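Local coordinates for protein Pex (Synechococcus elongatus PCC 7942, PDB 2E1N) that modifies the cyanobacterial circadian clock as a period extender and, as a PadR-like winged-helix protein, probably acts by binding DNA, at residues K32-C37 with Q116-Y121; Q82-Y87 with Y101-A106. All blocks are in the same frame, centred on the assembly; numbering follows the deposited sequence.

Contact 1: K32-C37 with Q116-Y121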
ATOM      1  N   LYS B  32      11.508   2.986  -3.941  1.00 32.82           N
ATOM      2  CA  LYS B  32      12.487   3.611  -4.843  1.00 34.07           C
ATOM      3  C   LYS B  32      12.051   3.399  -6.322  1.00 33.62           C
ATOM      4  O   LYS B  32      12.203   4.281  -7.176  1.00 33.13           O
ATOM      5  CB  LYS B  32      13.874   3.062  -4.541  1.00 34.42           C
ATOM      6  CG  LYS B  32      13.998   1.534  -4.700  1.00 35.86           C
ATOM      7  CD  LYS B  32      15.409   1.064  -4.248  1.00 39.15           C
ATOM      8  CE  LYS B  32      15.690  -0.370  -4.587  1.00 39.73           C
ATOM      9  NZ  LYS B  32      14.895  -1.313  -3.764  1.00 43.23           N
ATOM     10  N   GLU B  33      11.436   2.260  -6.609  1.00 33.46           N
ATOM     11  CA  GLU B  33      10.979   1.976  -7.951  1.00 34.50           C
ATOM     12  C   GLU B  33       9.872   2.899  -8.405  1.00 33.57           C
ATOM     13  O   GLU B  33       9.928   3.457  -9.513  1.00 33.39           O
ATOM     14  CB  GLU B  33      10.522   0.528  -8.067  1.00 35.20           C
ATOM     15  CG  GLU B  33      11.586  -0.475  -7.749  1.00 36.57           C
ATOM     16  CD  GLU B  33      11.803  -0.741  -6.266  1.00 40.89           C
ATOM     17  OE1 GLU B  33      11.089  -0.236  -5.357  1.00 40.12           O
ATOM     18  OE2 GLU B  33      12.757  -1.492  -6.007  1.00 45.58           O
ATOM     19  N   LEU B  34       8.879   3.115  -7.542  1.00 32.40           N
ATOM     20  CA  LEU B  34       7.818   4.044  -7.864  1.00 32.42           C
ATOM     21  C   LEU B  34       8.317   5.466  -7.899  1.00 32.07           C
ATOM     22  O   LEU B  34       7.845   6.260  -8.728  1.00 31.71           O
ATOM     23  CB  LEU B  34       6.690   3.998  -6.826  1.00 33.70           C
ATOM     24  CG  LEU B  34       5.862   2.739  -6.878  1.00 35.57           C
ATOM     25  CD1 LEU B  34       5.180   2.456  -5.529  1.00 39.89           C
ATOM     26  CD2 LEU B  34       4.862   2.930  -8.025  1.00 42.35           C
ATOM     27  N   ALA B  35       9.271   5.798  -7.039  1.00 31.90           N
ATOM     28  CA  ALA B  35       9.823   7.175  -7.042  1.00 31.16           C
ATOM     29  C   ALA B  35      10.548   7.506  -8.351  1.00 31.77           C
ATOM     30  O   ALA B  35      10.422   8.626  -8.845  1.00 32.10           O
ATOM     31  CB  ALA B  35      10.755   7.379  -5.870  1.00 31.21           C
ATOM     32  N   VAL B  36      11.317   6.566  -8.906  1.00 31.96           N
ATOM     33  CA  VAL B  36      11.940   6.782 -10.206  1.00 31.46           C
ATOM     34  C   VAL B  36      10.892   7.103 -11.277  1.00 31.57           C
ATOM     35  O   VAL B  36      11.051   8.040 -12.061  1.00 31.72           O
ATOM     36  CB  VAL B  36      12.840   5.587 -10.613  1.00 32.56           C
ATOM     37  CG1 VAL B  36      13.198   5.724 -12.162  1.00 30.91           C
ATOM     38  CG2 VAL B  36      14.038   5.533  -9.776  1.00 31.32           C
ATOM     39  N   CYS B  37       9.794   6.342 -11.310  1.00 31.34           N
ATOM     40  CA  CYS B  37       8.746   6.568 -12.331  1.00 31.28           C
ATOM     41  C   CYS B  37       7.975   7.868 -12.110  1.00 30.08           C
ATOM     42  O   CYS B  37       7.669   8.588 -13.073  1.00 30.00           O
ATOM     43  CB  CYS B  37       7.820   5.376 -12.355  1.00 32.62           C
ATOM     44  SG  CYS B  37       8.762   3.875 -12.770  1.00 36.39           S
ATOM     45  N   GLN B 116       4.954   5.966 -17.867  1.00 38.62           N
ATOM     46  CA  GLN B 116       3.747   5.160 -18.079  1.00 40.03           C
ATOM     47  C   GLN B 116       3.478   4.196 -16.932  1.00 39.79           C
ATOM     48  O   GLN B 116       2.326   3.988 -16.552  1.00 40.18           O
ATOM     49  CB  GLN B 116       3.873   4.372 -19.380  1.00 40.39           C
ATOM     50  CG  GLN B 116       3.837   5.220 -20.644  1.00 44.10           C
ATOM     51  CD  GLN B 116       3.508   4.409 -21.869  1.00 47.13           C
ATOM     52  OE1 GLN B 116       2.502   3.690 -21.892  1.00 55.70           O
ATOM     53  NE2 GLN B 116       4.343   4.501 -22.888  1.00 49.77           N
ATOM     54  N   LEU B 117       4.531   3.601 -16.373  1.00 39.57           N
ATOM     55  CA  LEU B 117       4.379   2.654 -15.280  1.00 39.43           C
ATOM     56  C   LEU B 117       3.787   3.343 -14.022  1.00 40.01           C
ATOM     57  O   LEU B 117       3.017   2.734 -13.274  1.00 39.98           O
ATOM     58  CB  LEU B 117       5.703   1.984 -14.941  1.00 39.88           C
ATOM     59  CG  LEU B 117       6.357   1.064 -15.982  1.00 39.83           C
ATOM     60  CD1 LEU B 117       7.722   0.637 -15.464  1.00 40.58           C
ATOM     61  CD2 LEU B 117       5.496  -0.138 -16.278  1.00 44.88           C
ATOM     62  N   TRP B 118       4.170   4.599 -13.782  1.00 39.80           N
ATOM     63  CA  TRP B 118       3.550   5.416 -12.741  1.00 40.02           C
ATOM     64  C   TRP B 118       2.049   5.597 -12.980  1.00 41.22           C
ATOM     65  O   TRP B 118       1.221   5.238 -12.125  1.00 40.48           O
ATOM     66  CB  TRP B 118       4.252   6.781 -12.685  1.00 40.15           C
ATOM     67  CG  TRP B 118       3.640   7.799 -11.793  1.00 37.79           C
ATOM     68  CD1 TRP B 118       3.101   9.006 -12.165  1.00 38.12           C
ATOM     69  CD2 TRP B 118       3.527   7.729 -10.383  1.00 37.65           C
ATOM     70  NE1 TRP B 118       2.639   9.675 -11.063  1.00 38.80           N
ATOM     71  CE2 TRP B 118       2.902   8.917  -9.954  1.00 37.35           C
ATOM     72  CE3 TRP B 118       3.883   6.763  -9.429  1.00 38.32           C
ATOM     73  CZ2 TRP B 118       2.624   9.165  -8.629  1.00 38.86           C
ATOM     74  CZ3 TRP B 118       3.616   7.015  -8.126  1.00 41.13           C
ATOM     75  CH2 TRP B 118       2.976   8.211  -7.730  1.00 40.46           C
ATOM     76  N   GLU B 119       1.713   6.117 -14.146  1.00 42.75           N
ATOM     77  CA  GLU B 119       0.322   6.453 -14.455  1.00 45.78           C
ATOM     78  C   GLU B 119      -0.558   5.198 -14.414  1.00 46.96           C
ATOM     79  O   GLU B 119      -1.682   5.212 -13.866  1.00 46.59           O
ATOM     80  CB  GLU B 119       0.202   7.142 -15.813  1.00 46.48           C
ATOM     81  CG  GLU B 119       1.044   8.407 -16.006  1.00 49.24           C
ATOM     82  CD  GLU B 119       0.644   9.606 -15.109  1.00 54.34           C
ATOM     83  OE1 GLU B 119       1.486  10.531 -14.970  1.00 57.83           O
ATOM     84  OE2 GLU B 119      -0.489   9.647 -14.570  1.00 57.28           O
ATOM     85  N   ARG B 120      -0.040   4.103 -14.956  1.00 48.19           N
ATOM     86  CA  ARG B 120      -0.795   2.845 -14.925  1.00 49.70           C
ATOM     87  C   ARG B 120      -1.019   2.397 -13.475  1.00 49.93           C
ATOM     88  O   ARG B 120      -2.138   2.029 -13.102  1.00 49.24           O
ATOM     89  CB  ARG B 120      -0.119   1.772 -15.789  1.00 50.15           C
ATOM     90  CG  ARG B 120      -0.267   2.050 -17.294  1.00 52.31           C
ATOM     91  CD  ARG B 120      -0.210   0.777 -18.159  1.00 55.63           C
ATOM     92  NE  ARG B 120      -0.150   1.061 -19.606  1.00 58.52           N
ATOM     93  CZ  ARG B 120      -1.077   0.720 -20.515  1.00 60.08           C
ATOM     94  NH1 ARG B 120      -2.189   0.081 -20.173  1.00 61.52           N
ATOM     95  NH2 ARG B 120      -0.892   1.031 -21.797  1.00 61.16           N
ATOM     96  N   TYR B 121       0.029   2.478 -12.657  1.00 49.82           N
ATOM     97  CA  TYR B 121      -0.062   2.176 -11.236  1.00 50.74           C
ATOM     98  C   TYR B 121      -1.135   3.022 -10.544  1.00 51.67           C
ATOM     99  O   TYR B 121      -1.885   2.520  -9.688  1.00 51.54           O
ATOM    100  CB  TYR B 121       1.295   2.407 -10.572  1.00 50.42           C
ATOM    101  CG  TYR B 121       1.316   2.203  -9.083  1.00 50.19           C
ATOM    102  CD1 TYR B 121       1.654   0.973  -8.539  1.00 49.18           C
ATOM    103  CD2 TYR B 121       1.027   3.253  -8.216  1.00 50.91           C
ATOM    104  CE1 TYR B 121       1.691   0.783  -7.186  1.00 49.73           C
ATOM    105  CE2 TYR B 121       1.059   3.072  -6.865  1.00 51.78           C
ATOM    106  CZ  TYR B 121       1.389   1.834  -6.354  1.00 51.76           C
ATOM    107  OH  TYR B 121       1.440   1.657  -4.989  1.00 54.13           O
TER
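C37 and W118 bring the helical segments 32-37 and 116-121 nearest to each other, their CA atoms 5.3 Å apart. The axes of these two helical segments approach to 8.9 Å, with N-to-C directions at 111°, so the helices run across one another rather than side by side. No hydrogen bond spans the gap, and the interface is made by apolar groups. At the crossing, C37 CB lies 3.8 Å from W118 CB, while C37 SG rests against the CB of L117. The CD2 methyl of L34 sits over the centre of the Y121 ring, 3.6 Å from the centroid and 6° off the normal, a nearly perpendicular CH-pi contact, and CD1 reaches the phenol end near CZ and OH. The Y121 ring is carried there because CG stands anti to the backbone N (chi1 177°). The same CD2 methyl also meets W118, lying 4.2 Å from CE3 of the indole. Replacing Y121 by alanine would probably strip the L34 methyls of the ring surface they cover and open a gap beside L34. F22 of the second subunit packs on both L34 and C37, and the W118 ring also meets Y38. This crossing sets the C-terminal helix 110-123 against helix 32-43, next to the subunit interface, consistent with the PadR-like family, in which a helix following the wing contributes to dimerisation.

Contact 2: Q82-Y87 with Y101-A106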
ATOM      1  N   GLN B  82      22.130   8.132 -16.789  1.00 30.53           N
ATOM      2  CA  GLN B  82      22.177   9.200 -17.794  1.00 29.48           C
ATOM      3  C   GLN B  82      20.818   9.569 -18.319  1.00 31.44           C
ATOM      4  O   GLN B  82      20.729  10.061 -19.451  1.00 30.75           O
ATOM      5  CB  GLN B  82      23.126   8.849 -18.980  1.00 29.47           C
ATOM      6  CG  GLN B  82      24.542   8.562 -18.505  1.00 27.40           C
ATOM      7  CD  GLN B  82      25.563   8.465 -19.612  1.00 29.49           C
ATOM      8  OE1 GLN B  82      25.235   8.376 -20.846  1.00 31.17           O
ATOM      9  NE2 GLN B  82      26.807   8.512 -19.217  1.00 27.50           N
ATOM     10  N   ILE B  83      19.766   9.359 -17.520  1.00 30.97           N
ATOM     11  CA  ILE B  83      18.422   9.731 -17.949  1.00 30.67           C
ATOM     12  C   ILE B  83      18.107  11.196 -17.603  1.00 30.72           C
ATOM     13  O   ILE B  83      17.366  11.912 -18.369  1.00 30.64           O
ATOM     14  CB  ILE B  83      17.399   8.809 -17.297  1.00 30.18           C
ATOM     15  CG1 ILE B  83      17.708   7.383 -17.671  1.00 32.83           C
ATOM     16  CG2 ILE B  83      15.937   9.169 -17.762  1.00 32.03           C
ATOM     17  CD1 ILE B  83      16.774   6.363 -17.034  1.00 34.01           C
ATOM     18  N   ILE B  84      18.634  11.640 -16.457  1.00 29.45           N
ATOM     19  CA  ILE B  84      18.464  13.016 -16.023  1.00 30.25           C
ATOM     20  C   ILE B  84      19.799  13.662 -15.828  1.00 31.37           C
ATOM     21  O   ILE B  84      20.841  12.999 -15.705  1.00 31.80           O
ATOM     22  CB  ILE B  84      17.607  13.172 -14.727  1.00 29.85           C
ATOM     23  CG1 ILE B  84      18.346  12.687 -13.478  1.00 30.55           C
ATOM     24  CG2 ILE B  84      16.262  12.432 -14.916  1.00 31.03           C
ATOM     25  CD1 ILE B  84      17.586  12.895 -12.150  1.00 30.21           C
ATOM     26  N   SER B  85      19.759  14.986 -15.830  1.00 32.05           N
ATOM     27  CA  SER B  85      20.897  15.795 -15.513  1.00 33.25           C
ATOM     28  C   SER B  85      20.489  16.931 -14.594  1.00 33.38           C
ATOM     29  O   SER B  85      19.297  17.229 -14.455  1.00 34.27           O
ATOM     30  CB  SER B  85      21.552  16.325 -16.781  1.00 35.10           C
ATOM     31  OG  SER B  85      20.646  17.102 -17.535  1.00 38.12           O
ATOM     32  N   GLY B  86      21.466  17.486 -13.912  1.00 32.77           N
ATOM     33  CA  GLY B  86      21.245  18.545 -12.987  1.00 33.30           C
ATOM     34  C   GLY B  86      21.910  19.813 -13.439  1.00 33.54           C
ATOM     35  O   GLY B  86      22.778  19.817 -14.309  1.00 33.17           O
ATOM     36  N   TYR B  87      21.435  20.906 -12.862  1.00 34.14           N
ATOM     37  CA  TYR B  87      22.037  22.214 -13.049  1.00 35.24           C
ATOM     38  C   TYR B  87      21.729  23.064 -11.849  1.00 35.44           C
ATOM     39  O   TYR B  87      20.790  22.806 -11.138  1.00 36.06           O
ATOM     40  CB  TYR B  87      21.550  22.906 -14.320  1.00 34.88           C
ATOM     41  CG  TYR B  87      20.088  23.232 -14.444  1.00 35.70           C
ATOM     42  CD1 TYR B  87      19.606  24.503 -14.102  1.00 38.65           C
ATOM     43  CD2 TYR B  87      19.191  22.325 -14.987  1.00 37.72           C
ATOM     44  CE1 TYR B  87      18.291  24.807 -14.258  1.00 37.17           C
ATOM     45  CE2 TYR B  87      17.840  22.640 -15.139  1.00 36.14           C
ATOM     46  CZ  TYR B  87      17.408  23.885 -14.785  1.00 37.27           C
ATOM     47  OH  TYR B  87      16.078  24.211 -14.940  1.00 38.70           O
ATOM     48  N   TYR B 101      16.674  19.682 -11.820  1.00 32.15           N
ATOM     49  CA  TYR B 101      16.818  18.441 -12.567  1.00 32.32           C
ATOM     50  C   TYR B 101      15.974  18.515 -13.842  1.00 32.43           C
ATOM     51  O   TYR B 101      14.883  19.154 -13.873  1.00 32.15           O
ATOM     52  CB  TYR B 101      16.412  17.230 -11.721  1.00 32.46           C
ATOM     53  CG  TYR B 101      17.259  17.068 -10.519  1.00 35.48           C
ATOM     54  CD1 TYR B 101      18.522  16.451 -10.590  1.00 38.12           C
ATOM     55  CD2 TYR B 101      16.839  17.539  -9.323  1.00 37.48           C
ATOM     56  CE1 TYR B 101      19.301  16.327  -9.466  1.00 36.75           C
ATOM     57  CE2 TYR B 101      17.618  17.416  -8.196  1.00 38.08           C
ATOM     58  CZ  TYR B 101      18.855  16.831  -8.285  1.00 38.85           C
ATOM     59  OH  TYR B 101      19.607  16.700  -7.127  1.00 40.40           O
ATOM     60  N   GLN B 102      16.514  17.931 -14.908  1.00 32.49           N
ATOM     61  CA  GLN B 102      15.815  17.883 -16.189  1.00 33.42           C
ATOM     62  C   GLN B 102      16.127  16.585 -16.920  1.00 33.06           C
ATOM     63  O   GLN B 102      17.111  15.922 -16.621  1.00 31.91           O
ATOM     64  CB  GLN B 102      16.176  19.114 -17.047  1.00 33.91           C
ATOM     65  CG  GLN B 102      17.592  19.065 -17.589  1.00 38.42           C
ATOM     66  CD  GLN B 102      18.086  20.396 -18.220  1.00 39.42           C
ATOM     67  OE1 GLN B 102      17.347  21.092 -18.906  1.00 47.02           O
ATOM     68  NE2 GLN B 102      19.332  20.686 -18.020  1.00 39.77           N
ATOM     69  N   LEU B 103      15.283  16.211 -17.876  1.00 33.34           N
ATOM     70  CA  LEU B 103      15.609  15.057 -18.694  1.00 32.82           C
ATOM     71  C   LEU B 103      16.769  15.448 -19.575  1.00 33.11           C
ATOM     72  O   LEU B 103      16.746  16.527 -20.184  1.00 34.40           O
ATOM     73  CB  LEU B 103      14.428  14.622 -19.560  1.00 33.69           C
ATOM     74  CG  LEU B 103      13.180  14.188 -18.850  1.00 35.11           C
ATOM     75  CD1 LEU B 103      12.120  13.863 -19.895  1.00 36.14           C
ATOM     76  CD2 LEU B 103      13.462  13.009 -17.941  1.00 34.51           C
ATOM     77  N   ALA B 104      17.782  14.586 -19.652  1.00 32.60           N
ATOM     78  CA  ALA B 104      18.890  14.774 -20.591  1.00 32.44           C
ATOM     79  C   ALA B 104      18.463  14.434 -22.049  1.00 33.52           C
ATOM     80  O   ALA B 104      17.518  13.672 -22.248  1.00 33.33           O
ATOM     81  CB  ALA B 104      20.045  13.900 -20.200  1.00 32.92           C
ATOM     82  N   GLN B 105      19.141  15.038 -23.026  1.00 33.66           N
ATOM     83  CA  GLN B 105      18.911  14.697 -24.455  1.00 35.27           C
ATOM     84  C   GLN B 105      19.537  13.345 -24.688  1.00 36.88           C
ATOM     85  O   GLN B 105      20.737  13.173 -24.407  1.00 38.70           O
ATOM     86  CB  GLN B 105      19.531  15.723 -25.392  1.00 35.49           C
ATOM     87  CG  GLN B 105      18.833  17.111 -25.382  1.00 38.76           C
ATOM     88  CD  GLN B 105      19.180  17.981 -26.599  1.00 38.45           C
ATOM     89  OE1 GLN B 105      18.924  17.596 -27.733  1.00 44.96           O
ATOM     90  NE2 GLN B 105      19.766  19.133 -26.368  1.00 41.23           N
ATOM     91  N   ALA B 106      18.751  12.423 -25.244  1.00 36.87           N
ATOM     92  CA  ALA B 106      19.192  11.064 -25.562  1.00 37.46           C
ATOM     93  C   ALA B 106      18.353  10.463 -26.690  1.00 37.67           C
ATOM     94  O   ALA B 106      17.186  10.802 -26.849  1.00 38.07           O
ATOM     95  CB  ALA B 106      19.039  10.178 -24.360  1.00 36.86           C
TER
HETATM   96  O   HOH W   1      16.503  11.233 -21.001  1.00 35.74           O
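S85 and Q102 form the antiparallel hydrogen-bonded pair at the middle of this contact. S85 N donates to Q102 O at 2.9 Å, and Q102 N returns the bond to S85 O over the same length. The non-hydrogen-bonded pairs I84-L103 and G86-Y101 flank it. Beyond the strand end, A104 N donates to I83 O (3.0 Å) from above the carbonyl plane, and a water bridges that same oxygen to A104 O. The pairing therefore continues into the loop that follows Q82, the residue whose positive phi ends helix 68-80 in a Schellman motif. Strands 84-89 and 98-103 are the two arms of the beta hairpin that forms the wing of a winged-helix domain, as in other PadR-like regulators. The side chain of Q102 leaves CB on the same face of the sheet as S85. Its CG, placed between the backbone N and the carbonyl carbon (chi1 72°), lies 3.6 Å from S85 OG. From there the chain extends, so that CD comes within 3.8 Å of Y87 CE2. At the tip, NE2 approaches Y87 CD2 to 3.5 Å, with OE1 farther off near CE2. The amide and the ring are turned 50° from each other, and the two side chains cross at about a right angle. The phenol end of Y87 is held by a hydrogen bond from its OH to D47. I84 CD1 touches Y101 CD1 at 4.0 Å, and L75 of helix 68-80 packs on both residues.

Contact 1 is a buried crossing of two helices, whereas contact 2 lies nearer the surface, in the hairpin. Their centres are about 18 Å apart and their nearest atoms about 6 Å, without touching. The chemistry follows the setting: contact 1 depends on methyl, sulfur and aromatic surfaces, while contact 2 depends on backbone hydrogen bonds and a bridging water, with apolar packing on its inner side. Strand 98-103 leads into helix 110-123, so the chain passes from the hairpin to the helix of contact 1. Helix 32-43 touches both regions: it supplies 32-37, and farther along, its L40 packs on I83, I84 and L103.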